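Local coordinates for phosphoglycolate phosphatase (PDB 1L6R), which catalyses the magnesium-dependent dephosphorylation of 2-phosphoglycolate to glycolate and also, less efficiently, releases phosphate from inorganic pyrophosphate, at residues 151-156 with 181-186; 40-45 with 64-69; 5-10 with 170-175. The protein carries 1 engineered substitution. One frame throughout, in Å; residues are numbered along the deposited sequence.

Contacts 2 and 3 belong to one mixed sheet: strands 40-44 and 7-11 are neighbours, joined by backbone pairs such as Leu44 N to Ile10 O (2.8 Å), and the contact centres lie about 12 Å apart. Contact 1 lies about 12 Å from contact 2 and about 14 Å from contact 3, centre to centre, and packs against both, with Met184 SD 3.6 Å from Leu44 CD1 and Met184 CE 3.4 Å from Ile175 O. It meets the metal site directly: Asp181 binds a calcium ion together with Asp11, which follows 5-10, and Asp177, two residues beyond 170-175. From contact 2, the side chain of Ser45 comes within about 5 Å of a different calcium ion.

Contact 1: 151-156 with 181-186; sequences GEDKAF and DMPMFQ. With CA (calcium ion), chain C.
Asp153 lays its OD2 against Pro183, 3.8 Å from CB, while its other oxygen faces its own helix: Phe156 N donates to Asp153 OD1 at 2.9 Å and 159°, the capping bond that makes Asp153 the N-cap of helix 154-164. Lys154 next runs obliquely over Met184, its CD 3.8 Å from Met184 CE, and a bend in the last torsion (chi4 75°) turns the amine toward Asp181. There NZ makes a salt bridge of 2.8 Å to Asp181 OD1, reaching the anti side of the carboxylate and 30° out of its plane. Water 1, 3.0 Å from Lys154 NZ, and the carbonyl of Asn180 also hold the amine. A methionine in place of Lys154 would probably leave Asp181 OD1 without its ammonium partner, and water 1 and the carbonyl of Asn180 without the donor between them. Ala155 follows, its CB 3.4 Å from Pro183 O, an oxygen that also accepts from Gln186 NE2. Asp181 OD2 binds calcium at 2.4 Å, with Asp11, Asn180 and Asp177 completing the protein ligands, and water 1 bridges metal and amine. Lysine beside metal-binding aspartates is characteristic of the HAD phosphatase active site, where Lys154 probably binds substrate, as in relatives.

Contact 2: 40-45 with 64-69; sequences TVSLLS and PVFGEN
Leu43 and Phe66 make the straightest backbone bond between these two parallel strands, whose axes approach to 4.8 Å at an angle of 5°: Phe66 N gives to Leu43 O at 2.8 Å and 173°. Backbone pairing continues toward the C-terminal ends. Ser45 N donates to Phe66 O in a more bent bond, and Ser45 O accepts from Asn69 N at 2.8 Å, which ties the turn after strand 65-67 back to the end of strand 40-44. The other end is looser: Thr40 there is partly exposed, although the touching residues are buried. Leu43 N stands 3.7 Å from Pro64 O and has no hydrogen-bond partner in the model. A side chain takes up that carbonyl instead: with OG anti to the backbone nitrogen (chi1 175°), Ser42 donates to Pro64 O at 2.7 Å, from above the carbonyl plane. The same hydroxyl oxygen lies at the edge of the Phe66 ring, in its plane, 3.7 Å from CE1. Beyond the backbone, Leu43 and Val65 run side by side on one face of the sheet, with Leu43 CB 3.9 Å from Val65 CG1. Leu44 lies alongside Phe66 on the other face, but it has two conformers, so the detail of that packing is uncertain. Ser45 OG turns to Asn47 N and Asp13 OD1. The strands are the two strands of a beta-alpha-beta unit: its helix 49-60 covers Leu43 and Val65, Leu161 of helix 154-164 meets Ser42 and Phe66, and strand 7-11 and strand 72-74 flank the pair.

Contact 3: 5-10 with 170-175; sequences IRLAAI and DEILVI
Arg6 and Glu171 meet with their flat ends almost perpendicular, the guanidinium and carboxylate planes standing 79° apart. Glu171 OE2 sits at the guanidinium edge, in its plane, and takes a straight but weak bond from Arg6 NH1 (3.3 Å, 173°), part of a salt bridge. A bend at chi3 (61°) brings the guanidinium round to this position, while Arg6 CD lies 3.2 Å from Glu171 OE2. The other carboxylate oxygen, OE1, is held by Glu168 N, so both oxygens of Glu171 have partners. Behind the ion pair the backbone of Glu171 starts the strand pairing: its carbonyl accepts from Arg6 N at 2.8 Å and from Leu7 N at 3.2 Å. From there the parallel pattern is regular, Leu173 N to Leu7 O, Ala9 N to Leu173 O (each 2.8 Å) and then Ile175 N to Ala9 O. The side chains of Ile5 and Leu173 cross, with Ile5 CG2 3.8 Å from Leu173 CB, and Ile10 runs alongside Ile175 on the same face, which helix 215-223 covers over Leu173 and Ile175. Val158 of helix 154-164 packs on Ala9 and Val174 on the opposite face. Such adjacent parallel strands between helices typify the Rossmann-like HAD core: the first leads directly into the nucleophile Asp11, the second toward the metal ligand Asp177.

Contact 1: 151-156 with 181-186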
ATOM      1  N   GLY A 151      -5.763  -1.067   5.788  1.00 13.49           N
ATOM      2  CA  GLY A 151      -5.994  -1.225   4.362  1.00 14.47           C
ATOM      3  C   GLY A 151      -7.112  -0.367   3.790  1.00 12.75           C
ATOM      4  O   GLY A 151      -7.336  -0.356   2.577  1.00 13.47           O
ATOM      5  N   GLU A 152      -7.816   0.353   4.655  1.00 12.82           N
ATOM      6  CA  GLU A 152      -8.921   1.217   4.242  1.00 12.96           C
ATOM      7  C   GLU A 152      -8.274   2.582   4.014  1.00 12.77           C
ATOM      8  O   GLU A 152      -8.273   3.455   4.886  1.00 13.92           O
ATOM      9  CB  GLU A 152      -9.953   1.246   5.371  1.00 11.69           C
ATOM     10  CG  GLU A 152     -11.234   1.980   5.064  1.00 11.80           C
ATOM     11  CD  GLU A 152     -12.235   1.884   6.207  1.00 12.24           C
ATOM     12  OE1 GLU A 152     -11.873   1.357   7.283  1.00 12.46           O
ATOM     13  OE2 GLU A 152     -13.387   2.343   6.031  1.00 12.58           O
ATOM     14  N   ASP A 153      -7.722   2.751   2.819  1.00 12.36           N
ATOM     15  CA  ASP A 153      -6.980   3.960   2.500  1.00 11.21           C
ATOM     16  C   ASP A 153      -7.102   4.421   1.064  1.00 11.15           C
ATOM     17  O   ASP A 153      -7.865   3.860   0.278  1.00 12.59           O
ATOM     18  CB  ASP A 153      -5.497   3.747   2.837  1.00 12.81           C
ATOM     19  CG  ASP A 153      -4.875   2.568   2.095  1.00 15.12           C
ATOM     20  OD1 ASP A 153      -5.367   2.188   1.015  1.00 14.17           O
ATOM     21  OD2 ASP A 153      -3.859   2.024   2.589  1.00 18.25           O
ATOM     22  N   LYS A 154      -6.314   5.432   0.717  1.00 12.35           N
ATOM     23  CA  LYS A 154      -6.374   5.982  -0.626  1.00 12.42           C
ATOM     24  C   LYS A 154      -5.921   5.005  -1.704  1.00 12.63           C
ATOM     25  O   LYS A 154      -6.361   5.113  -2.845  1.00 13.61           O
ATOM     26  CB  LYS A 154      -5.578   7.297  -0.702  1.00 13.62           C
ATOM     27  CG  LYS A 154      -6.168   8.427   0.162  1.00 14.17           C
ATOM     28  CD  LYS A 154      -5.627   9.801  -0.272  1.00 13.56           C
ATOM     29  CE  LYS A 154      -6.197  10.949   0.571  1.00 14.31           C
ATOM     30  NZ  LYS A 154      -5.594  11.030   1.943  1.00 14.48           N
ATOM     31  N   ALA A 155      -5.054   4.051  -1.355  1.00 12.09           N
ATOM     32  CA  ALA A 155      -4.608   3.057  -2.329  1.00 11.73           C
ATOM     33  C   ALA A 155      -5.793   2.155  -2.667  1.00 11.96           C
ATOM     34  O   ALA A 155      -5.999   1.794  -3.824  1.00 12.05           O
ATOM     35  CB  ALA A 155      -3.451   2.228  -1.766  1.00 13.34           C
ATOM     36  N   PHE A 156      -6.566   1.786  -1.650  1.00 11.68           N
ATOM     37  CA  PHE A 156      -7.738   0.955  -1.878  1.00 12.53           C
ATOM     38  C   PHE A 156      -8.675   1.686  -2.853  1.00 13.00           C
ATOM     39  O   PHE A 156      -9.177   1.097  -3.809  1.00 12.89           O
ATOM     40  CB  PHE A 156      -8.459   0.701  -0.549  1.00 13.23           C
ATOM     41  CG  PHE A 156      -9.767  -0.020  -0.693  1.00 13.84           C
ATOM     42  CD1 PHE A 156      -9.820  -1.412  -0.682  1.00 15.09           C
ATOM     43  CD2 PHE A 156     -10.951   0.692  -0.855  1.00 14.56           C
ATOM     44  CE1 PHE A 156     -11.037  -2.085  -0.834  1.00 14.84           C
ATOM     45  CE2 PHE A 156     -12.175   0.033  -1.009  1.00 14.96           C
ATOM     46  CZ  PHE A 156     -12.219  -1.360  -0.999  1.00 15.24           C
ATOM     47  N   ASP A 181      -1.201  10.454   2.158  1.00 12.61           N
ATOM     48  CA  ASP A 181      -1.425  10.225   0.731  1.00 11.55           C
ATOM     49  C   ASP A 181      -0.395   9.272   0.153  1.00 12.06           C
ATOM     50  O   ASP A 181      -0.517   8.848  -0.995  1.00 12.90           O
ATOM     51  CB  ASP A 181      -1.340  11.517  -0.056  1.00 12.37           C
ATOM     52  CG  ASP A 181      -2.241  12.546   0.491  1.00 12.89           C
ATOM     53  OD1 ASP A 181      -3.455  12.270   0.572  1.00 14.92           O
ATOM     54  OD2 ASP A 181      -1.730  13.619   0.854  1.00 12.87           O
ATOM     55  N   MET A 182       0.633   8.945   0.926  1.00 11.86           N
ATOM     56  CA  MET A 182       1.657   8.051   0.404  1.00 12.15           C
ATOM     57  C   MET A 182       1.081   6.730  -0.113  1.00 13.09           C
ATOM     58  O   MET A 182       1.607   6.172  -1.068  1.00 13.91           O
ATOM     59  CB  MET A 182       2.752   7.799   1.449  1.00 11.96           C
ATOM     60  CG  MET A 182       3.957   7.033   0.885  1.00 12.78           C
ATOM     61  SD  MET A 182       4.737   7.763  -0.595  1.00 13.44           S
ATOM     62  CE  MET A 182       5.818   9.004   0.167  1.00 15.81           C
ATOM     63  N   PRO A 183      -0.012   6.217   0.492  1.00 12.85           N
ATOM     64  CA  PRO A 183      -0.533   4.954  -0.045  1.00 13.55           C
ATOM     65  C   PRO A 183      -0.857   5.028  -1.535  1.00 13.52           C
ATOM     66  O   PRO A 183      -0.635   4.054  -2.263  1.00 15.38           O
ATOM     67  CB  PRO A 183      -1.765   4.694   0.813  1.00 14.31           C
ATOM     68  CG  PRO A 183      -1.325   5.205   2.152  1.00 14.06           C
ATOM     69  CD  PRO A 183      -0.648   6.533   1.785  1.00 13.93           C
ATOM     70  N   MET A 184      -1.381   6.156  -2.008  1.00 12.81           N
ATOM     71  CA  MET A 184      -1.654   6.230  -3.435  1.00 13.60           C
ATOM     72  C   MET A 184      -0.420   6.681  -4.218  1.00 13.94           C
ATOM     73  O   MET A 184      -0.259   6.304  -5.376  1.00 14.19           O
ATOM     74  CB  MET A 184      -2.878   7.108  -3.747  1.00 14.00           C
ATOM     75  CG  MET A 184      -2.784   8.576  -3.418  1.00 13.40           C
ATOM     76  SD  MET A 184      -4.355   9.352  -3.890  1.00 12.90           S
ATOM     77  CE  MET A 184      -4.008  11.047  -3.450  1.00 12.35           C
ATOM     78  N   PHE A 185       0.469   7.453  -3.589  1.00 14.05           N
ATOM     79  CA  PHE A 185       1.678   7.889  -4.290  1.00 14.85           C
ATOM     80  C   PHE A 185       2.678   6.758  -4.506  1.00 16.10           C
ATOM     81  O   PHE A 185       3.572   6.864  -5.346  1.00 19.95           O
ATOM     82  CB  PHE A 185       2.363   9.057  -3.562  1.00 13.71           C
ATOM     83  CG  PHE A 185       1.818  10.403  -3.951  1.00 13.24           C
ATOM     84  CD1 PHE A 185       0.510  10.766  -3.626  1.00 12.62           C
ATOM     85  CD2 PHE A 185       2.591  11.289  -4.699  1.00 14.36           C
ATOM     86  CE1 PHE A 185      -0.015  11.977  -4.043  1.00 12.25           C
ATOM     87  CE2 PHE A 185       2.072  12.500  -5.118  1.00 12.13           C
ATOM     88  CZ  PHE A 185       0.768  12.850  -4.795  1.00 12.75           C
ATOM     89  N   GLN A 186       2.531   5.672  -3.760  1.00 14.46           N
ATOM     90  CA  GLN A 186       3.440   4.555  -3.946  1.00 15.53           C
ATOM     91  C   GLN A 186       2.945   3.581  -5.023  1.00 15.27           C
ATOM     92  O   GLN A 186       3.653   2.639  -5.379  1.00 16.80           O
ATOM     93  CB  GLN A 186       3.718   3.861  -2.603  1.00 16.81           C
ATOM     94  CG  GLN A 186       2.533   3.238  -1.902  1.00 15.87           C
ATOM     95  CD  GLN A 186       2.196   1.866  -2.431  1.00 18.50           C
ATOM     96  OE1 GLN A 186       3.080   1.018  -2.582  1.00 20.30           O
ATOM     97  NE2 GLN A 186       0.915   1.628  -2.701  1.00 20.66           N
TER
HETATM   98 CA    CA C 901      -3.277  14.545   2.433  1.00 12.71          CA
HETATM   99  O   HOH W   1      -5.735  13.760   3.093  1.00 16.36           O
HETATM  100  O   HOH W   2      -3.874  15.861   4.467  1.00 16.67           O

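Contact 2: 40-45 with 64-69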
ATOM      1  N   THR A  40     -11.704  12.536 -16.236  1.00 14.25           N
ATOM      2  CA  THR A  40     -12.633  12.045 -15.225  1.00 13.92           C
ATOM      3  C   THR A  40     -11.960  12.388 -13.900  1.00 12.78           C
ATOM      4  O   THR A  40     -10.773  12.103 -13.703  1.00 14.55           O
ATOM      5  CB  THR A  40     -12.836  10.520 -15.286  1.00 15.42           C
ATOM      6  OG1 THR A  40     -13.499  10.178 -16.513  1.00 18.41           O
ATOM      7  CG2 THR A  40     -13.686  10.048 -14.102  1.00 15.56           C
ATOM      8  N   VAL A  41     -12.703  13.023 -13.005  1.00 13.48           N
ATOM      9  CA  VAL A  41     -12.157  13.398 -11.710  1.00 12.73           C
ATOM     10  C   VAL A  41     -12.873  12.684 -10.575  1.00 12.12           C
ATOM     11  O   VAL A  41     -14.098  12.553 -10.582  1.00 13.07           O
ATOM     12  CB  VAL A  41     -12.263  14.928 -11.489  1.00 11.96           C
ATOM     13  CG1 VAL A  41     -11.816  15.298 -10.078  1.00 14.10           C
ATOM     14  CG2 VAL A  41     -11.389  15.648 -12.518  1.00 14.28           C
ATOM     15  N   SER A  42     -12.090  12.199  -9.609  1.00 12.42           N
ATOM     16  CA  SER A  42     -12.632  11.539  -8.422  1.00 11.88           C
ATOM     17  C   SER A  42     -12.058  12.272  -7.216  1.00 11.99           C
ATOM     18  O   SER A  42     -10.877  12.628  -7.211  1.00 13.21           O
ATOM     19  CB  SER A  42     -12.208  10.067  -8.365  1.00 11.46           C
ATOM     20  OG  SER A  42     -12.637   9.450  -7.147  1.00 13.54           O
ATOM     21  N   LEU A  43     -12.895  12.518  -6.210  1.00 11.44           N
ATOM     22  CA  LEU A  43     -12.453  13.191  -4.992  1.00 11.95           C
ATOM     23  C   LEU A  43     -12.303  12.170  -3.878  1.00 12.17           C
ATOM     24  O   LEU A  43     -13.138  11.278  -3.730  1.00 12.56           O
ATOM     25  CB  LEU A  43     -13.469  14.248  -4.544  1.00 12.46           C
ATOM     26  CG  LEU A  43     -13.768  15.389  -5.515  1.00 12.65           C
ATOM     27  CD1 LEU A  43     -14.675  16.412  -4.824  1.00 15.19           C
ATOM     28  CD2 LEU A  43     -12.478  16.042  -5.955  1.00 15.11           C
ATOM     29  N   LEU A  44     -11.229  12.316  -3.106  0.50 12.25           N
ATOM     30  CA  LEU A  44     -10.933  11.438  -1.976  0.52 11.99           C
ATOM     31  C   LEU A  44     -10.909  12.299  -0.723  0.48 11.82           C
ATOM     32  O   LEU A  44     -10.220  13.317  -0.685  0.46 11.98           O
ATOM     33  CB  LEU A  44      -9.563  10.781  -2.151  0.45 12.57           C
ATOM     34  CG  LEU A  44      -9.282  10.118  -3.499  0.58 12.09           C
ATOM     35  CD1 LEU A  44      -7.897   9.487  -3.488  0.69 13.01           C
ATOM     36  CD2 LEU A  44     -10.333   9.067  -3.765  0.57 13.38           C
ATOM     37  N   SER A  45     -11.654  11.900   0.302  1.00 11.26           N
ATOM     38  CA  SER A  45     -11.686  12.667   1.542  1.00 12.37           C
ATOM     39  C   SER A  45     -11.849  11.793   2.770  1.00 11.18           C
ATOM     40  O   SER A  45     -12.310  10.656   2.677  1.00 11.34           O
ATOM     41  CB  SER A  45     -12.859  13.657   1.493  1.00 14.11           C
ATOM     42  OG  SER A  45     -12.996  14.380   2.707  1.00 17.24           O
ATOM     43  N   PRO A  64     -16.663   8.983  -9.420  1.00 12.99           N
ATOM     44  CA  PRO A  64     -17.113   8.605  -8.078  1.00 13.70           C
ATOM     45  C   PRO A  64     -16.359   9.440  -7.050  1.00 12.75           C
ATOM     46  O   PRO A  64     -15.283   9.970  -7.337  1.00 13.79           O
ATOM     47  CB  PRO A  64     -16.715   7.122  -7.976  1.00 14.03           C
ATOM     48  CG  PRO A  64     -16.610   6.671  -9.413  1.00 15.29           C
ATOM     49  CD  PRO A  64     -15.973   7.862 -10.080  1.00 14.40           C
ATOM     50  N   VAL A  65     -16.932   9.583  -5.862  1.00 11.39           N
ATOM     51  CA  VAL A  65     -16.241  10.301  -4.803  1.00 11.29           C
ATOM     52  C   VAL A  65     -16.204   9.375  -3.598  1.00 10.68           C
ATOM     53  O   VAL A  65     -17.113   8.550  -3.390  1.00 12.29           O
ATOM     54  CB  VAL A  65     -16.909  11.664  -4.444  1.00 11.65           C
ATOM     55  CG1 VAL A  65     -16.862  12.577  -5.659  1.00 12.73           C
ATOM     56  CG2 VAL A  65     -18.336  11.476  -3.944  1.00 12.18           C
ATOM     57  N   PHE A  66     -15.123   9.476  -2.833  1.00 10.34           N
ATOM     58  CA  PHE A  66     -14.941   8.648  -1.652  1.00 10.28           C
ATOM     59  C   PHE A  66     -14.863   9.455  -0.368  1.00 10.78           C
ATOM     60  O   PHE A  66     -14.246  10.518  -0.319  1.00 10.95           O
ATOM     61  CB  PHE A  66     -13.635   7.841  -1.736  1.00 10.44           C
ATOM     62  CG  PHE A  66     -13.580   6.856  -2.861  1.00 10.95           C
ATOM     63  CD1 PHE A  66     -13.297   7.271  -4.160  1.00 11.28           C
ATOM     64  CD2 PHE A  66     -13.768   5.496  -2.610  1.00 11.37           C
ATOM     65  CE1 PHE A  66     -13.200   6.330  -5.192  1.00 13.26           C
ATOM     66  CE2 PHE A  66     -13.671   4.555  -3.638  1.00 11.59           C
ATOM     67  CZ  PHE A  66     -13.386   4.978  -4.926  1.00 12.68           C
ATOM     68  N   GLY A  67     -15.491   8.926   0.676  1.00  9.92           N
ATOM     69  CA  GLY A  67     -15.416   9.537   1.990  1.00 10.06           C
ATOM     70  C   GLY A  67     -14.678   8.546   2.880  1.00  9.94           C
ATOM     71  O   GLY A  67     -14.263   7.470   2.424  1.00 10.38           O
ATOM     72  N   GLU A  68     -14.495   8.908   4.145  1.00 10.10           N
ATOM     73  CA  GLU A  68     -13.846   8.041   5.119  1.00  9.64           C
ATOM     74  C   GLU A  68     -12.565   7.402   4.603  1.00  9.10           C
ATOM     75  O   GLU A  68     -12.313   6.210   4.796  1.00 10.08           O
ATOM     76  CB  GLU A  68     -14.836   6.973   5.612  1.00  9.98           C
ATOM     77  CG  GLU A  68     -16.076   7.610   6.229  1.00 10.49           C
ATOM     78  CD  GLU A  68     -17.022   6.609   6.866  1.00 10.41           C
ATOM     79  OE1 GLU A  68     -16.571   5.850   7.744  1.00 11.80           O
ATOM     80  OE2 GLU A  68     -18.223   6.598   6.514  1.00 10.98           O
ATOM     81  N   ASN A  69     -11.752   8.221   3.932  1.00  9.50           N
ATOM     82  CA  ASN A  69     -10.438   7.825   3.429  1.00 11.04           C
ATOM     83  C   ASN A  69     -10.411   6.669   2.446  1.00 10.65           C
ATOM     84  O   ASN A  69      -9.380   6.011   2.280  1.00 12.54           O
ATOM     85  CB  ASN A  69      -9.513   7.541   4.622  1.00 10.81           C
ATOM     86  CG  ASN A  69      -9.327   8.764   5.492  1.00 10.89           C
ATOM     87  OD1 ASN A  69      -8.759   9.762   5.047  1.00 12.38           O
ATOM     88  ND2 ASN A  69      -9.822   8.712   6.722  1.00 11.85           N
TER

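Contact 3: 5-10 with 170-175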
ATOM      1  N   ILE A   5      -3.256  10.490 -19.480  1.00 22.81           N
ATOM      2  CA  ILE A   5      -4.025  10.559 -18.243  1.00 20.04           C
ATOM      3  C   ILE A   5      -5.517  10.670 -18.543  1.00 18.40           C
ATOM      4  O   ILE A   5      -5.958  11.596 -19.232  1.00 19.55           O
ATOM      5  CB  ILE A   5      -3.580  11.768 -17.394  1.00 18.57           C
ATOM      6  CG1 ILE A   5      -2.126  11.578 -16.951  1.00 19.72           C
ATOM      7  CG2 ILE A   5      -4.514  11.941 -16.195  1.00 18.55           C
ATOM      8  CD1 ILE A   5      -1.505  12.818 -16.363  1.00 22.22           C
ATOM      9  N   ARG A   6      -6.287   9.719 -18.027  1.00 17.14           N
ATOM     10  CA  ARG A   6      -7.729   9.696 -18.236  1.00 17.83           C
ATOM     11  C   ARG A   6      -8.515   9.984 -16.964  1.00 16.54           C
ATOM     12  O   ARG A   6      -9.681  10.361 -17.021  1.00 17.19           O
ATOM     13  CB  ARG A   6      -8.154   8.335 -18.787  1.00 19.40           C
ATOM     14  CG  ARG A   6      -7.582   8.036 -20.162  0.92 24.29           C
ATOM     15  CD  ARG A   6      -7.791   6.587 -20.557  0.62 27.74           C
ATOM     16  NE  ARG A   6      -9.202   6.218 -20.625  0.77 31.27           N
ATOM     17  CZ  ARG A   6      -9.632   4.990 -20.887  0.90 33.00           C
ATOM     18  NH1 ARG A   6      -8.757   4.016 -21.106  0.80 34.38           N
ATOM     19  NH2 ARG A   6     -10.933   4.732 -20.930  0.68 34.52           N
ATOM     20  N   LEU A   7      -7.870   9.814 -15.816  1.00 14.64           N
ATOM     21  CA  LEU A   7      -8.549  10.036 -14.551  1.00 13.71           C
ATOM     22  C   LEU A   7      -7.601  10.624 -13.522  1.00 14.27           C
ATOM     23  O   LEU A   7      -6.428  10.240 -13.465  1.00 13.73           O
ATOM     24  CB  LEU A   7      -9.121   8.705 -14.044  1.00 14.55           C
ATOM     25  CG  LEU A   7      -9.938   8.727 -12.742  1.00 14.48           C
ATOM     26  CD1 LEU A   7     -10.967   7.613 -12.782  1.00 16.12           C
ATOM     27  CD2 LEU A   7      -9.021   8.586 -11.524  1.00 15.14           C
ATOM     28  N   ALA A   8      -8.111  11.571 -12.738  1.00 12.96           N
ATOM     29  CA  ALA A   8      -7.334  12.189 -11.668  1.00 13.30           C
ATOM     30  C   ALA A   8      -8.066  11.985 -10.344  1.00 13.38           C
ATOM     31  O   ALA A   8      -9.259  12.272 -10.229  1.00 13.84           O
ATOM     32  CB  ALA A   8      -7.135  13.679 -11.928  1.00 13.94           C
ATOM     33  N   ALA A   9      -7.343  11.470  -9.354  1.00 12.58           N
ATOM     34  CA  ALA A   9      -7.899  11.242  -8.021  1.00 11.97           C
ATOM     35  C   ALA A   9      -7.240  12.293  -7.135  1.00 11.57           C
ATOM     36  O   ALA A   9      -6.014  12.337  -7.009  1.00 11.99           O
ATOM     37  CB  ALA A   9      -7.571   9.834  -7.540  1.00 12.99           C
ATOM     38  N   ILE A  10      -8.065  13.129  -6.519  1.00 11.19           N
ATOM     39  CA  ILE A  10      -7.576  14.245  -5.724  1.00 11.55           C
ATOM     40  C   ILE A  10      -7.986  14.253  -4.257  1.00 11.39           C
ATOM     41  O   ILE A  10      -9.155  14.039  -3.933  1.00 12.09           O
ATOM     42  CB  ILE A  10      -8.073  15.572  -6.351  1.00 12.79           C
ATOM     43  CG1 ILE A  10      -7.769  15.594  -7.853  1.00 13.76           C
ATOM     44  CG2 ILE A  10      -7.435  16.761  -5.650  1.00 12.38           C
ATOM     45  CD1 ILE A  10      -8.343  16.800  -8.578  1.00 14.32           C
ATOM     46  N   ASP A 170      -0.741   3.969 -15.397  1.00 16.77           N
ATOM     47  CA  ASP A 170      -0.177   5.159 -16.033  1.00 17.79           C
ATOM     48  C   ASP A 170      -1.218   6.095 -16.638  1.00 17.28           C
ATOM     49  O   ASP A 170      -0.873   7.171 -17.130  1.00 18.56           O
ATOM     50  CB  ASP A 170       0.870   4.770 -17.094  1.00 21.87           C
ATOM     51  CG  ASP A 170       0.289   3.954 -18.237  0.72 23.94           C
ATOM     52  OD1 ASP A 170       1.053   3.632 -19.174  0.39 26.24           O
ATOM     53  OD2 ASP A 170      -0.916   3.627 -18.211  0.42 25.23           O
ATOM     54  N   GLU A 171      -2.484   5.685 -16.590  1.00 16.73           N
ATOM     55  CA  GLU A 171      -3.584   6.511 -17.097  1.00 16.20           C
ATOM     56  C   GLU A 171      -4.264   7.238 -15.932  1.00 16.28           C
ATOM     57  O   GLU A 171      -5.255   7.943 -16.115  1.00 16.27           O
ATOM     58  CB  GLU A 171      -4.624   5.648 -17.818  1.00 16.84           C
ATOM     59  CG  GLU A 171      -4.104   4.984 -19.096  1.00 18.13           C
ATOM     60  CD  GLU A 171      -5.151   4.108 -19.763  1.00 18.99           C
ATOM     61  OE1 GLU A 171      -5.654   3.164 -19.115  1.00 19.47           O
ATOM     62  OE2 GLU A 171      -5.476   4.366 -20.946  1.00 21.92           O
ATOM     63  N   ILE A 172      -3.716   7.063 -14.734  1.00 15.35           N
ATOM     64  CA  ILE A 172      -4.265   7.692 -13.541  1.00 13.78           C
ATOM     65  C   ILE A 172      -3.267   8.683 -12.953  1.00 13.77           C
ATOM     66  O   ILE A 172      -2.073   8.392 -12.839  1.00 13.51           O
ATOM     67  CB  ILE A 172      -4.585   6.624 -12.456  1.00 13.91           C
ATOM     68  CG1 ILE A 172      -5.661   5.665 -12.975  1.00 14.79           C
ATOM     69  CG2 ILE A 172      -5.011   7.299 -11.153  1.00 13.84           C
ATOM     70  CD1 ILE A 172      -5.886   4.460 -12.089  1.00 16.28           C
ATOM     71  N   LEU A 173      -3.765   9.857 -12.590  1.00 12.94           N
ATOM     72  CA  LEU A 173      -2.951  10.885 -11.963  1.00 13.31           C
ATOM     73  C   LEU A 173      -3.486  11.064 -10.548  1.00 12.55           C
ATOM     74  O   LEU A 173      -4.697  11.221 -10.359  1.00 13.09           O
ATOM     75  CB  LEU A 173      -3.076  12.221 -12.719  1.00 12.74           C
ATOM     76  CG  LEU A 173      -2.543  13.462 -11.986  1.00 13.85           C
ATOM     77  CD1 LEU A 173      -1.011  13.374 -11.831  1.00 14.09           C
ATOM     78  CD2 LEU A 173      -2.923  14.714 -12.769  1.00 13.89           C
ATOM     79  N   VAL A 174      -2.606  11.011  -9.554  1.00 12.07           N
ATOM     80  CA  VAL A 174      -3.046  11.253  -8.182  1.00 11.67           C
ATOM     81  C   VAL A 174      -2.435  12.576  -7.711  1.00 12.33           C
ATOM     82  O   VAL A 174      -1.306  12.919  -8.064  1.00 12.80           O
ATOM     83  CB  VAL A 174      -2.645  10.110  -7.206  1.00 11.09           C
ATOM     84  CG1 VAL A 174      -3.289   8.803  -7.646  1.00 12.43           C
ATOM     85  CG2 VAL A 174      -1.135   9.985  -7.118  1.00 12.22           C
ATOM     86  N   ILE A 175      -3.208  13.331  -6.940  1.00 11.37           N
ATOM     87  CA  ILE A 175      -2.758  14.605  -6.391  1.00 12.11           C
ATOM     88  C   ILE A 175      -2.979  14.526  -4.882  1.00 11.36           C
ATOM     89  O   ILE A 175      -4.105  14.270  -4.417  1.00 12.41           O
ATOM     90  CB  ILE A 175      -3.549  15.787  -7.002  1.00 12.49           C
ATOM     91  CG1 ILE A 175      -3.377  15.777  -8.525  1.00 13.58           C
ATOM     92  CG2 ILE A 175      -3.066  17.105  -6.406  1.00 13.85           C
ATOM     93  CD1 ILE A 175      -4.148  16.864  -9.243  1.00 13.75           C
TER